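Local atomic coordinates of eukaryotic translation initiation factor 2A (Schizosaccharomyces pombe, PDB entry 3WJ9), a protein that probably directs the binding of initiator methionyl-tRNA to 40S ribosomal subunits in a codon-dependent manner, early in protein synthesis from a small number of specific mRNAs. Residues F30-E35 and F49-A54; P36-C41 and A74-L79; L173-N178 and F220-L225; C275-S280 and P319-I324; P311-I316 and A327-L332. All blocks are in the same frame, centred on the assembly; numbering follows the deposited sequence.

Contact 1: F30-E35 and F49-A54; sequences FEAISE and FAYATA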
# COMPACT_ATOMS: atom_id res chain seq x y z
N PHE A 30 0.90 23.81 12.71
CA PHE A 30 0.37 22.49 13.03
C PHE A 30 0.09 22.26 14.51
O PHE A 30 0.93 22.53 15.37
CB PHE A 30 1.31 21.39 12.53
CG PHE A 30 0.84 20.00 12.85
CD1 PHE A 30 -0.15 19.40 12.09
CD2 PHE A 30 1.37 19.30 13.92
CE1 PHE A 30 -0.60 18.13 12.38
CE2 PHE A 30 0.93 18.03 14.22
CZ PHE A 30 -0.05 17.44 13.45
N GLU A 31 -1.10 21.73 14.79
CA GLU A 31 -1.46 21.23 16.12
C GLU A 31 -2.63 20.26 15.98
O GLU A 31 -3.48 20.42 15.11
CB GLU A 31 -1.81 22.38 17.06
CG GLU A 31 -2.33 21.93 18.42
CD GLU A 31 -2.56 23.08 19.38
OE1 GLU A 31 -3.74 23.38 19.66
OE2 GLU A 31 -1.57 23.66 19.85
N ALA A 32 -2.65 19.24 16.84
CA ALA A 32 -3.66 18.18 16.77
C ALA A 32 -4.98 18.56 17.44
O ALA A 32 -5.13 19.66 17.96
CB ALA A 32 -3.11 16.90 17.38
N ILE A 33 -5.94 17.63 17.41
CA ILE A 33 -7.25 17.84 18.03
C ILE A 33 -7.18 17.55 19.53
O ILE A 33 -6.26 16.87 20.00
CB ILE A 33 -8.34 16.94 17.39
CG1 ILE A 33 -8.26 16.97 15.86
CG2 ILE A 33 -9.75 17.37 17.80
CD1 ILE A 33 -9.27 16.05 15.20
N SER A 34 -8.15 18.09 20.28
CA SER A 34 -8.37 17.75 21.68
C SER A 34 -8.25 16.25 21.94
O SER A 34 -7.53 15.82 22.84
CB SER A 34 -9.75 18.24 22.12
OG SER A 34 -10.04 17.83 23.44
N GLU A 35 -8.97 15.46 21.15
CA GLU A 35 -8.95 14.01 21.28
C GLU A 35 -7.59 13.45 20.88
O GLU A 35 -6.93 13.99 19.99
CB GLU A 35 -10.04 13.38 20.43
CG GLU A 35 -11.43 13.95 20.63
CD GLU A 35 -12.17 13.32 21.80
OE1 GLU A 35 -13.41 13.30 21.77
OE2 GLU A 35 -11.50 12.84 22.74
N PHE A 49 -2.16 15.80 4.81
CA PHE A 49 -2.00 14.93 5.96
C PHE A 49 -3.31 14.81 6.73
O PHE A 49 -3.94 15.81 7.07
CB PHE A 49 -0.89 15.46 6.89
CG PHE A 49 -0.78 14.71 8.19
CD1 PHE A 49 -0.12 13.50 8.26
CD2 PHE A 49 -1.33 15.24 9.35
CE1 PHE A 49 -0.02 12.82 9.46
CE2 PHE A 49 -1.23 14.56 10.55
CZ PHE A 49 -0.58 13.35 10.60
N ALA A 50 -3.73 13.57 7.00
CA ALA A 50 -4.97 13.33 7.72
C ALA A 50 -4.72 12.46 8.95
O ALA A 50 -3.99 11.48 8.88
CB ALA A 50 -5.99 12.67 6.81
N TYR A 51 -5.35 12.82 10.06
CA TYR A 51 -5.29 11.98 11.25
C TYR A 51 -6.66 11.84 11.88
O TYR A 51 -7.47 12.77 11.85
CB TYR A 51 -4.28 12.52 12.26
CG TYR A 51 -4.62 13.88 12.82
CD1 TYR A 51 -4.17 15.04 12.21
CD2 TYR A 51 -5.39 14.01 13.97
CE1 TYR A 51 -4.48 16.28 12.71
CE2 TYR A 51 -5.70 15.25 14.48
CZ TYR A 51 -5.25 16.38 13.85
OH TYR A 51 -5.56 17.63 14.35
N ALA A 52 -6.92 10.68 12.45
CA ALA A 52 -8.23 10.39 13.01
C ALA A 52 -8.22 10.43 14.52
O ALA A 52 -7.34 9.86 15.17
CB ALA A 52 -8.72 9.03 12.52
N THR A 53 -9.20 11.13 15.08
CA THR A 53 -9.48 11.08 16.50
C THR A 53 -10.91 10.56 16.66
O THR A 53 -11.60 10.36 15.67
CB THR A 53 -9.32 12.45 17.18
OG1 THR A 53 -10.39 13.32 16.79
CG2 THR A 53 -7.98 13.08 16.81
N ALA A 54 -11.34 10.35 17.90
CA ALA A 54 -12.68 9.83 18.15
C ALA A 54 -13.76 10.76 17.61
O ALA A 54 -14.72 10.30 16.99
CB ALA A 54 -12.88 9.60 19.64

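Contact 2: P36-C41 and A74-L79; sequences PARNAC and ANTYEL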
# COMPACT_ATOMS: atom_id res chain seq x y z
N PRO A 36 -7.17 12.35 21.52
CA PRO A 36 -5.96 11.65 21.10
C PRO A 36 -6.14 11.04 19.71
O PRO A 36 -7.23 10.54 19.41
CB PRO A 36 -5.78 10.57 22.16
CG PRO A 36 -7.16 10.34 22.70
CD PRO A 36 -7.82 11.69 22.67
N ALA A 37 -5.11 11.10 18.88
CA ALA A 37 -5.20 10.53 17.54
C ALA A 37 -5.15 9.01 17.60
O ALA A 37 -4.51 8.43 18.47
CB ALA A 37 -4.08 11.06 16.66
N ARG A 38 -5.84 8.36 16.66
CA ARG A 38 -5.92 6.90 16.63
C ARG A 38 -5.43 6.35 15.29
O ARG A 38 -5.22 5.15 15.14
CB ARG A 38 -7.35 6.44 16.88
CG ARG A 38 -8.35 6.95 15.87
CD ARG A 38 -9.71 6.30 16.06
NE ARG A 38 -10.33 6.66 17.32
CZ ARG A 38 -11.42 6.08 17.82
NH1 ARG A 38 -12.00 5.09 17.15
NH2 ARG A 38 -11.92 6.47 18.98
N ASN A 39 -5.24 7.24 14.33
CA ASN A 39 -4.81 6.86 12.99
C ASN A 39 -4.27 8.07 12.24
O ASN A 39 -4.54 9.21 12.62
CB ASN A 39 -5.96 6.22 12.22
CG ASN A 39 -5.49 5.45 11.00
OD1 ASN A 39 -4.33 5.08 10.90
ND2 ASN A 39 -6.41 5.21 10.07
N ALA A 40 -3.49 7.82 11.18
CA ALA A 40 -2.92 8.90 10.38
C ALA A 40 -2.42 8.40 9.03
O ALA A 40 -2.10 7.22 8.88
CB ALA A 40 -1.79 9.58 11.14
N CYS A 41 -2.35 9.30 8.04
CA CYS A 41 -1.85 8.95 6.71
C CYS A 41 -1.55 10.17 5.83
O CYS A 41 -2.04 11.28 6.09
CB CYS A 41 -2.85 8.05 5.99
SG CYS A 41 -4.45 8.82 5.61
N ALA A 74 -16.58 10.01 13.04
CA ALA A 74 -16.31 9.45 14.35
C ALA A 74 -16.10 7.94 14.29
O ALA A 74 -16.51 7.29 13.33
CB ALA A 74 -17.44 9.78 15.31
N ASN A 75 -15.46 7.40 15.32
CA ASN A 75 -15.25 5.95 15.45
C ASN A 75 -14.50 5.34 14.28
O ASN A 75 -14.63 4.15 14.00
CB ASN A 75 -16.60 5.24 15.62
CG ASN A 75 -17.49 5.91 16.65
OD1 ASN A 75 -17.05 6.22 17.76
ND2 ASN A 75 -18.75 6.13 16.28
N THR A 76 -13.70 6.16 13.59
CA THR A 76 -12.96 5.69 12.42
C THR A 76 -11.85 4.73 12.81
O THR A 76 -11.34 4.78 13.92
CB THR A 76 -12.34 6.86 11.63
OG1 THR A 76 -11.69 7.75 12.53
CG2 THR A 76 -13.42 7.62 10.87
N TYR A 77 -11.49 3.84 11.89
CA TYR A 77 -10.38 2.92 12.11
C TYR A 77 -9.38 3.01 10.96
O TYR A 77 -8.19 2.79 11.15
CB TYR A 77 -10.88 1.48 12.25
CG TYR A 77 -11.54 1.16 13.57
CD1 TYR A 77 -12.70 1.80 13.97
CD2 TYR A 77 -11.00 0.19 14.41
CE1 TYR A 77 -13.30 1.51 15.18
CE2 TYR A 77 -11.60 -0.11 15.62
CZ TYR A 77 -12.75 0.55 15.99
OH TYR A 77 -13.35 0.25 17.19
N GLU A 78 -9.89 3.33 9.77
CA GLU A 78 -9.05 3.37 8.58
C GLU A 78 -9.29 4.63 7.75
O GLU A 78 -10.40 5.16 7.72
CB GLU A 78 -9.29 2.12 7.72
CG GLU A 78 -9.34 0.82 8.52
CD GLU A 78 -8.30 -0.18 8.07
OE1 GLU A 78 -7.37 0.20 7.33
OE2 GLU A 78 -8.41 -1.36 8.46
N LEU A 79 -8.23 5.09 7.09
CA LEU A 79 -8.30 6.29 6.26
C LEU A 79 -7.58 6.03 4.94
O LEU A 79 -6.67 5.20 4.87
CB LEU A 79 -7.68 7.49 6.99
CG LEU A 79 -8.25 7.86 8.36
CD1 LEU A 79 -7.35 8.88 9.05
CD2 LEU A 79 -9.67 8.40 8.24

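Contact 3: L173-N178 and F220-L225; sequences LSPGQN and FKWNAL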
# COMPACT_ATOMS: atom_id res chain seq x y z
N LEU A 173 -7.45 -2.86 -9.86
CA LEU A 173 -7.37 -1.94 -10.98
C LEU A 173 -5.95 -1.81 -11.54
O LEU A 173 -5.00 -2.36 -10.97
CB LEU A 173 -7.88 -0.55 -10.57
CG LEU A 173 -9.32 -0.19 -10.94
CD1 LEU A 173 -10.26 -1.31 -10.54
CD2 LEU A 173 -9.73 1.11 -10.28
N SER A 174 -5.81 -1.09 -12.65
CA SER A 174 -4.51 -0.83 -13.25
C SER A 174 -4.12 0.63 -13.09
O SER A 174 -4.93 1.53 -13.33
CB SER A 174 -4.51 -1.22 -14.73
OG SER A 174 -3.30 -0.83 -15.37
N PRO A 175 -2.86 0.89 -12.67
CA PRO A 175 -2.36 2.25 -12.48
C PRO A 175 -1.67 2.81 -13.72
O PRO A 175 -0.89 3.75 -13.62
CB PRO A 175 -1.36 2.08 -11.32
CG PRO A 175 -0.95 0.61 -11.36
CD PRO A 175 -1.84 -0.12 -12.34
N GLY A 176 -1.96 2.23 -14.88
CA GLY A 176 -1.39 2.70 -16.12
C GLY A 176 -2.02 4.00 -16.58
O GLY A 176 -2.88 4.55 -15.90
N GLN A 177 -1.58 4.50 -17.73
CA GLN A 177 -2.19 5.69 -18.31
C GLN A 177 -3.59 5.37 -18.80
O GLN A 177 -4.55 6.09 -18.50
CB GLN A 177 -1.34 6.25 -19.45
CG GLN A 177 -0.14 7.07 -19.00
CD GLN A 177 0.43 7.92 -20.12
OE1 GLN A 177 0.04 7.77 -21.28
NE2 GLN A 177 1.36 8.80 -19.78
N ASN A 178 -3.71 4.28 -19.56
CA ASN A 178 -5.01 3.78 -19.97
C ASN A 178 -5.57 2.82 -18.94
O ASN A 178 -4.89 1.88 -18.52
CB ASN A 178 -4.92 3.11 -21.34
CG ASN A 178 -4.91 4.11 -22.48
OD1 ASN A 178 -5.94 4.70 -22.81
ND2 ASN A 178 -3.75 4.31 -23.08
N PHE A 220 -2.93 -9.86 -6.49
CA PHE A 220 -2.56 -9.12 -7.69
C PHE A 220 -1.45 -8.11 -7.42
O PHE A 220 -1.38 -7.53 -6.34
CB PHE A 220 -3.78 -8.40 -8.27
CG PHE A 220 -4.66 -9.28 -9.11
CD1 PHE A 220 -4.19 -9.82 -10.30
CD2 PHE A 220 -5.96 -9.57 -8.73
CE1 PHE A 220 -4.99 -10.63 -11.08
CE2 PHE A 220 -6.76 -10.37 -9.50
CZ PHE A 220 -6.28 -10.91 -10.68
N LYS A 221 -0.60 -7.90 -8.42
CA LYS A 221 0.51 -6.96 -8.27
C LYS A 221 0.86 -6.27 -9.59
O LYS A 221 1.82 -6.66 -10.26
CB LYS A 221 1.74 -7.66 -7.71
CG LYS A 221 2.38 -6.95 -6.53
CD LYS A 221 2.12 -7.69 -5.23
CE LYS A 221 2.66 -6.93 -4.04
NZ LYS A 221 2.46 -7.68 -2.77
N TRP A 222 0.09 -5.26 -9.96
CA TRP A 222 0.40 -4.44 -11.13
C TRP A 222 1.70 -3.66 -10.89
O TRP A 222 2.12 -3.49 -9.74
CB TRP A 222 -0.74 -3.47 -11.44
CG TRP A 222 -1.90 -4.06 -12.21
CD1 TRP A 222 -3.07 -4.53 -11.69
CD2 TRP A 222 -2.00 -4.21 -13.63
NE1 TRP A 222 -3.89 -4.98 -12.70
CE2 TRP A 222 -3.25 -4.80 -13.90
CE3 TRP A 222 -1.15 -3.92 -14.70
CZ2 TRP A 222 -3.67 -5.10 -15.19
CZ3 TRP A 222 -1.56 -4.22 -15.98
CH2 TRP A 222 -2.81 -4.80 -16.22
N ASN A 223 2.33 -3.20 -11.96
CA ASN A 223 3.47 -2.31 -11.84
C ASN A 223 3.07 -0.88 -12.17
O ASN A 223 1.97 -0.65 -12.69
CB ASN A 223 4.63 -2.77 -12.73
CG ASN A 223 4.19 -3.07 -14.16
OD1 ASN A 223 3.11 -3.59 -14.39
ND2 ASN A 223 5.05 -2.73 -15.12
N ALA A 224 3.94 0.08 -11.86
CA ALA A 224 3.67 1.50 -12.07
C ALA A 224 3.12 1.77 -13.47
O ALA A 224 2.20 2.56 -13.65
CB ALA A 224 4.93 2.32 -11.84
N LEU A 225 3.69 1.08 -14.45
CA LEU A 225 3.14 1.07 -15.80
C LEU A 225 2.12 -0.06 -15.88
O LEU A 225 2.47 -1.23 -15.73
CB LEU A 225 4.24 0.90 -16.84
CG LEU A 225 5.35 1.95 -16.74
CD1 LEU A 225 6.44 1.71 -17.77
CD2 LEU A 225 4.77 3.36 -16.88

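Contact 4: C275-S280 and P319-I324; sequences CWNADS and PNSRYI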
# COMPACT_ATOMS: atom_id res chain seq x y z
N CYS A 275 7.66 -8.05 -4.96
CA CYS A 275 7.77 -6.60 -5.13
C CYS A 275 8.28 -6.20 -6.52
O CYS A 275 9.28 -6.73 -6.99
CB CYS A 275 8.68 -6.01 -4.05
SG CYS A 275 8.70 -4.21 -3.96
N TRP A 276 7.59 -5.25 -7.15
CA TRP A 276 8.04 -4.68 -8.41
C TRP A 276 9.14 -3.65 -8.18
O TRP A 276 9.47 -3.34 -7.03
CB TRP A 276 6.87 -4.02 -9.15
CG TRP A 276 5.94 -4.98 -9.84
CD1 TRP A 276 4.80 -5.51 -9.33
CD2 TRP A 276 6.08 -5.51 -11.16
NE1 TRP A 276 4.21 -6.34 -10.25
CE2 TRP A 276 4.98 -6.36 -11.38
CE3 TRP A 276 7.03 -5.35 -12.17
CZ2 TRP A 276 4.81 -7.05 -12.58
CZ3 TRP A 276 6.86 -6.03 -13.36
CH2 TRP A 276 5.75 -6.87 -13.55
N ASN A 277 9.71 -3.13 -9.26
CA ASN A 277 10.62 -2.00 -9.15
C ASN A 277 9.91 -0.72 -9.57
O ASN A 277 8.98 -0.76 -10.38
CB ASN A 277 11.87 -2.21 -10.01
CG ASN A 277 13.05 -1.40 -9.54
OD1 ASN A 277 12.90 -0.40 -8.85
ND2 ASN A 277 14.25 -1.84 -9.90
N ALA A 278 10.34 0.41 -9.02
CA ALA A 278 9.71 1.70 -9.29
C ALA A 278 9.69 2.04 -10.78
O ALA A 278 8.73 2.62 -11.28
CB ALA A 278 10.42 2.79 -8.51
N ASP A 279 10.75 1.66 -11.50
CA ASP A 279 10.84 1.91 -12.93
C ASP A 279 10.06 0.88 -13.75
O ASP A 279 10.07 0.92 -14.98
CB ASP A 279 12.31 1.94 -13.38
CG ASP A 279 13.07 0.68 -12.98
OD1 ASP A 279 12.43 -0.30 -12.54
OD2 ASP A 279 14.31 0.67 -13.12
N SER A 280 9.42 -0.05 -13.05
CA SER A 280 8.63 -1.13 -13.66
C SER A 280 9.46 -2.03 -14.57
O SER A 280 8.91 -2.83 -15.33
CB SER A 280 7.45 -0.55 -14.45
OG SER A 280 6.69 0.35 -13.66
N PRO A 319 12.96 4.11 -4.44
CA PRO A 319 12.16 4.93 -5.36
C PRO A 319 12.90 5.26 -6.66
O PRO A 319 12.27 5.36 -7.71
CB PRO A 319 11.90 6.20 -4.55
CG PRO A 319 11.86 5.72 -3.15
CD PRO A 319 12.90 4.63 -3.06
N ASN A 320 14.22 5.43 -6.58
CA ASN A 320 15.01 5.75 -7.76
C ASN A 320 15.39 4.50 -8.55
O ASN A 320 16.14 4.58 -9.52
CB ASN A 320 16.26 6.54 -7.37
CG ASN A 320 17.29 5.70 -6.63
OD1 ASN A 320 16.97 4.64 -6.09
ND2 ASN A 320 18.53 6.17 -6.61
N SER A 321 14.87 3.36 -8.11
CA SER A 321 15.12 2.07 -8.76
C SER A 321 16.60 1.71 -8.84
O SER A 321 17.00 0.89 -9.67
CB SER A 321 14.51 2.04 -10.16
OG SER A 321 13.10 2.01 -10.11
N ARG A 322 17.43 2.32 -7.99
CA ARG A 322 18.85 2.02 -7.99
C ARG A 322 19.21 1.03 -6.89
O ARG A 322 20.00 0.11 -7.11
CB ARG A 322 19.68 3.30 -7.82
CG ARG A 322 21.18 3.06 -7.87
CD ARG A 322 21.97 4.25 -7.38
NE ARG A 322 23.41 3.98 -7.37
CZ ARG A 322 24.32 4.77 -6.82
NH1 ARG A 322 23.95 5.90 -6.22
NH2 ARG A 322 25.60 4.44 -6.86
N TYR A 323 18.64 1.22 -5.71
CA TYR A 323 18.98 0.41 -4.55
C TYR A 323 17.95 -0.67 -4.26
O TYR A 323 16.76 -0.49 -4.50
CB TYR A 323 19.15 1.30 -3.31
CG TYR A 323 20.09 2.46 -3.53
CD1 TYR A 323 21.45 2.25 -3.73
CD2 TYR A 323 19.62 3.77 -3.52
CE1 TYR A 323 22.31 3.30 -3.93
CE2 TYR A 323 20.49 4.84 -3.72
CZ TYR A 323 21.83 4.60 -3.92
OH TYR A 323 22.69 5.65 -4.12
N ILE A 324 18.42 -1.80 -3.74
CA ILE A 324 17.55 -2.90 -3.36
C ILE A 324 17.77 -3.28 -1.90
O ILE A 324 18.90 -3.57 -1.49
CB ILE A 324 17.77 -4.13 -4.26
CG1 ILE A 324 17.63 -3.74 -5.74
CG2 ILE A 324 16.79 -5.23 -3.91
CD1 ILE A 324 17.85 -4.89 -6.70

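Contact 5: P311-I316 and A327-L332; sequences PRNTLI and AGFGNL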
# COMPACT_ATOMS: atom_id res chain seq x y z
N PRO A 311 18.92 -14.72 6.26
CA PRO A 311 17.75 -14.69 7.13
C PRO A 311 16.94 -13.45 6.83
O PRO A 311 16.95 -12.48 7.58
CB PRO A 311 18.36 -14.60 8.53
CG PRO A 311 19.73 -15.17 8.39
CD PRO A 311 20.18 -14.78 7.02
N ARG A 312 16.24 -13.50 5.69
CA ARG A 312 15.47 -12.36 5.21
C ARG A 312 14.05 -12.78 4.83
O ARG A 312 13.82 -13.89 4.35
CB ARG A 312 16.17 -11.72 4.01
CG ARG A 312 17.67 -11.51 4.21
CD ARG A 312 17.95 -10.40 5.22
NE ARG A 312 19.36 -10.03 5.24
CZ ARG A 312 20.13 -10.06 6.32
NH1 ARG A 312 19.62 -10.43 7.49
NH2 ARG A 312 21.40 -9.70 6.24
N ASN A 313 13.10 -11.87 5.04
CA ASN A 313 11.69 -12.14 4.74
C ASN A 313 11.01 -10.98 4.03
O ASN A 313 9.80 -10.99 3.83
CB ASN A 313 10.93 -12.48 6.03
CG ASN A 313 11.02 -11.37 7.08
OD1 ASN A 313 11.32 -10.22 6.77
ND2 ASN A 313 10.75 -11.73 8.33
N THR A 314 11.79 -9.97 3.67
CA THR A 314 11.22 -8.73 3.15
C THR A 314 12.15 -8.05 2.14
O THR A 314 13.33 -7.86 2.40
CB THR A 314 10.91 -7.74 4.29
OG1 THR A 314 10.11 -8.39 5.29
CG2 THR A 314 10.18 -6.52 3.76
N LEU A 315 11.59 -7.68 0.99
CA LEU A 315 12.34 -7.02 -0.07
C LEU A 315 11.74 -5.66 -0.40
O LEU A 315 10.52 -5.53 -0.49
CB LEU A 315 12.39 -7.90 -1.32
CG LEU A 315 13.19 -7.37 -2.51
CD1 LEU A 315 14.67 -7.67 -2.34
CD2 LEU A 315 12.67 -7.96 -3.80
N ILE A 316 12.58 -4.65 -0.58
CA ILE A 316 12.12 -3.31 -0.95
C ILE A 316 13.03 -2.66 -1.99
O ILE A 316 14.25 -2.66 -1.84
CB ILE A 316 12.02 -2.38 0.28
CG1 ILE A 316 11.12 -2.97 1.36
CG2 ILE A 316 11.50 -1.01 -0.13
CD1 ILE A 316 11.08 -2.16 2.64
N ALA A 327 15.68 -7.32 4.15
CA ALA A 327 15.60 -7.28 5.60
C ALA A 327 14.85 -8.47 6.20
O ALA A 327 14.23 -9.25 5.48
CB ALA A 327 14.96 -5.98 6.05
N GLY A 328 14.92 -8.58 7.52
CA GLY A 328 14.20 -9.61 8.25
C GLY A 328 13.36 -9.00 9.35
O GLY A 328 13.88 -8.50 10.34
N PHE A 329 12.04 -9.03 9.17
CA PHE A 329 11.11 -8.43 10.13
C PHE A 329 10.23 -9.48 10.79
O PHE A 329 10.21 -10.64 10.38
CB PHE A 329 10.23 -7.38 9.45
CG PHE A 329 10.99 -6.25 8.81
CD1 PHE A 329 12.23 -5.85 9.29
CD2 PHE A 329 10.44 -5.57 7.73
CE1 PHE A 329 12.91 -4.81 8.70
CE2 PHE A 329 11.12 -4.52 7.14
CZ PHE A 329 12.35 -4.14 7.62
N GLY A 330 9.48 -9.07 11.81
CA GLY A 330 8.54 -9.95 12.49
C GLY A 330 9.17 -10.73 13.63
O GLY A 330 8.53 -11.59 14.23
N ASN A 331 10.42 -10.42 13.93
CA ASN A 331 11.19 -11.15 14.93
C ASN A 331 12.41 -10.36 15.37
O ASN A 331 12.70 -9.29 14.83
CB ASN A 331 11.61 -12.50 14.36
CG ASN A 331 12.27 -12.38 13.01
OD1 ASN A 331 13.34 -11.79 12.87
ND2 ASN A 331 11.63 -12.94 11.99
N LEU A 332 13.13 -10.88 16.36
CA LEU A 332 14.34 -10.23 16.84
C LEU A 332 15.48 -10.44 15.85
O LEU A 332 15.33 -11.17 14.87
CB LEU A 332 14.74 -10.75 18.22
CG LEU A 332 13.98 -10.19 19.43
CD1 LEU A 332 12.57 -10.76 19.54
CD2 LEU A 332 14.75 -10.44 20.71

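Contact 1: F30-E35 and F49-A54
Tyr51 reaches out from strand 48-53 to meet the overlying residues 30-35 with the far end of its ring, and Ile33 lies against that ring at the edge: Ile33 CG1 is 3.4 Å from Tyr51 CE2, near the ring plane. The torsion of Tyr51 (chi1 64°) places CG between the backbone N and the carbonyl carbon, which stands the ring away from the strand and brings the phenol oxygen under the covering loop. There Tyr51 OH comes within 3.1 Å of Ala32 CA and 3.1 Å of Ile33 N, but the angle at the latter is too poor for a hydrogen bond. Ile33 reaches on with CD1, 3.6 Å from Thr53 CG2, while Glu35 lays its CB 3.5 Å from Thr53 CB, the two side chains crossing at about a right angle. At the other end Phe30 CE1 approaches Phe49 CE2 at 4.1 Å, those side chains also crossing nearly perpendicularly. The loop thus lies over one blade of the beta-propeller, on the second strand of its four-stranded sheet; Ile15 of strand 15-19 and Val58 of strand 57-61 pack around the same residues. With no hydrogen bond passing between the two segments, the loop is held here by apolar packing and shape, and the Thr53 hydroxyl is satisfied by Gln56 O rather than by the loop.

Contact 2: P36-C41 and A74-L79
Strands 37-41 and 76-79 run side by side in the same direction, 9° apart, with their axes 7.1 Å from each other at the closest point. They are the first strands of two successive blades of the beta-propeller, and their separation is bridged by side chains. A classic beta bulge, in which Arg38 and Asn39 both face Ala52, sends these two neighbouring side chains toward the next blade. With CG between the backbone N and the carbonyl carbon (chi1 60°) and chi2 extended, Arg38 CD comes to 3.1 Å from Thr76 O; the bend at chi3 (66°) then turns NH1 to the same oxygen in a weak hydrogen bond of 3.3 Å, with Thr76 O at the guanidinium edge. Replacing Arg38 by an alanine would probably leave the Thr76 carbonyl without this donor and open a gap beside Asn75 and Tyr77. Tyr77 itself turns its hydroxyl to Arg93 and its ring to Trp91, within its own blade. Farther along, Asn39 ND2 is 3.2 Å from Tyr77 O, too poorly angled to bond, and it also rests 3.7 Å from Leu79 CG. Beyond Asn39 the contact becomes apolar, with Cys41 SG lying 3.8 Å from Leu79 CB.

Contact 3: L173-N178 and F220-L225
Ser174 lies over one face of the Trp222 indole. Its CB stands 3.9 Å from the centroid of the six-membered ring of Trp222, only 11° off the ring normal, a CH-pi contact over the face. With OG anti to the backbone N (chi1 173°), the hydroxyl lies over that same face, 3.8 Å from Trp222 CE3. Apolar contact continues at the base of the indole, where Pro175 CD packs 3.6 Å from Trp222 CB; Pro175 CG, 3.4 Å from Asn223 O, is in van der Waals contact with a backbone carbonyl. Polar atoms come close without bonding: Leu173 O is 3.3 Å from Trp222 NE1 at a poor angle, and no hydrogen bond crosses between the segments. A polar link of this serine is local, a weak bond from Gly176 N to Ser174 OG that ties the turn to itself. A serine in place of Trp222 would probably strip Ser174 and Pro175 of the surface they lie against and open a gap between the two segments. Ala182 and Leu229 also pack on Trp222, and Asn223 OD1 accepts from Ser228 N within its own blade. The turn after strand 170-173 is thus set against strand 220-222 and the turn that follows it, the packing of one blade's first hairpin on that of the next which builds the ring of a beta-propeller.

Contact 4: C275-S280 and P319-I324
Two flat groups meet Ser321 from the side of residues 277-279: its hydroxyl oxygen sits above the carbonyl plane of the Asn277 amide, 61° out of it, and Ser321 OG also lies over one face of the Asp279 carboxylate, 3.2 Å from Asp279 CG. This is an interblade contact of the beta-propeller, in which the turns after the first strands of WD 2 and WD 3 are brought together. Within the second segment, Tyr323 CE1 lies over one face of the Arg322 guanidinium, toward its rim, and Arg322 CG over the Tyr323 ring, toward its rim; Arg322 NE makes a salt bridge to Asp340. Asn277 to Ser280 form a type I beta turn, and Asn320 OD1 accepts from Arg322 N in an Asx turn. The hydroxyl links the two turns: Ser321 OG donates to Asn277 OD1 at 2.7 Å and receives a weak bond from Asp279 N at 2.8 Å. The amide is directed to it with CG anti to the backbone N (chi1 -157°), and Asn277 OD1 also takes a weak bond from Ala278 N. Asp279 OD1 finds its stronger partner in Lys281 N, and Asn277 ND2 makes a weak bond to Glu282. The Ala278 methyl, CB, is set against two oxygens, Pro319 O at 3.3 Å and Ser321 OG at 3.2 Å.

Contact 5: P311-I316 and A327-L332
Asn313 holds the backbone of Phe329 through its amide oxygen, the tight part of the contact. Phe329 N donates to Asn313 OD1 at 2.8 Å in a nearly straight bond (169°), tilted 16° from the carbonyl plane; on the other branch ND2 faces Phe329 O at a doubtful, very short distance. Asn313 OD1 also accepts from Thr314 OG1, which stands above the amide's carbonyl plane, so two donors fix the rotation of the group. CG sits between the backbone N and the carbonyl carbon (chi1 57°), which swings the amide across to the loop. Next to it the first two strands of the WD 3 blade meet in a classic beta bulge, Asn313 and Thr314 both facing Ala327: Asn313 N bonds to Ala327 O at 2.9 Å, Thr314 N reaches the same oxygen weakly, and Ala327 N returns a bond to Thr314 O at 3.0 Å. Thr314 CG2 lies 4.0 Å from Phe329 CE2, the side chains crossing at about a right angle, and Cys359 of the next blade packs on Phe329. Arg312 lies along Ala327 and sends its guanidinium to Asp337. The outer side is looser: Gly330 is poorly ordered, and exposed Asn331 approaches only with ND2, 4.0 Å from Asn313 ND2.

How the contacts relate
None of the five is fully core: contacts 2 and 4 lie at the surface, and contacts 1, 3 and 5 are partly buried. Contacts 2, 3 and 4 join neighbouring blades, whereas contact 5 stays within one and contact 1 lays a loop over one. Contacts 1 and 2 share a sheet, their strands 37-42 and 48-53 being neighbours joined through Ala52, and lie across the chain's centre from contacts 3 and 4. Contacts 3 and 4 follow each other round the ring, probably linked by a hydrogen bond from Leu225 N to Ser280 OG. Contacts 4 and 5 use opposite ends of one hairpin. Chemistry does not follow burial alone: apolar in 1 and 3, weakly polar in 2, hydrogen-bonded in 4 and 5.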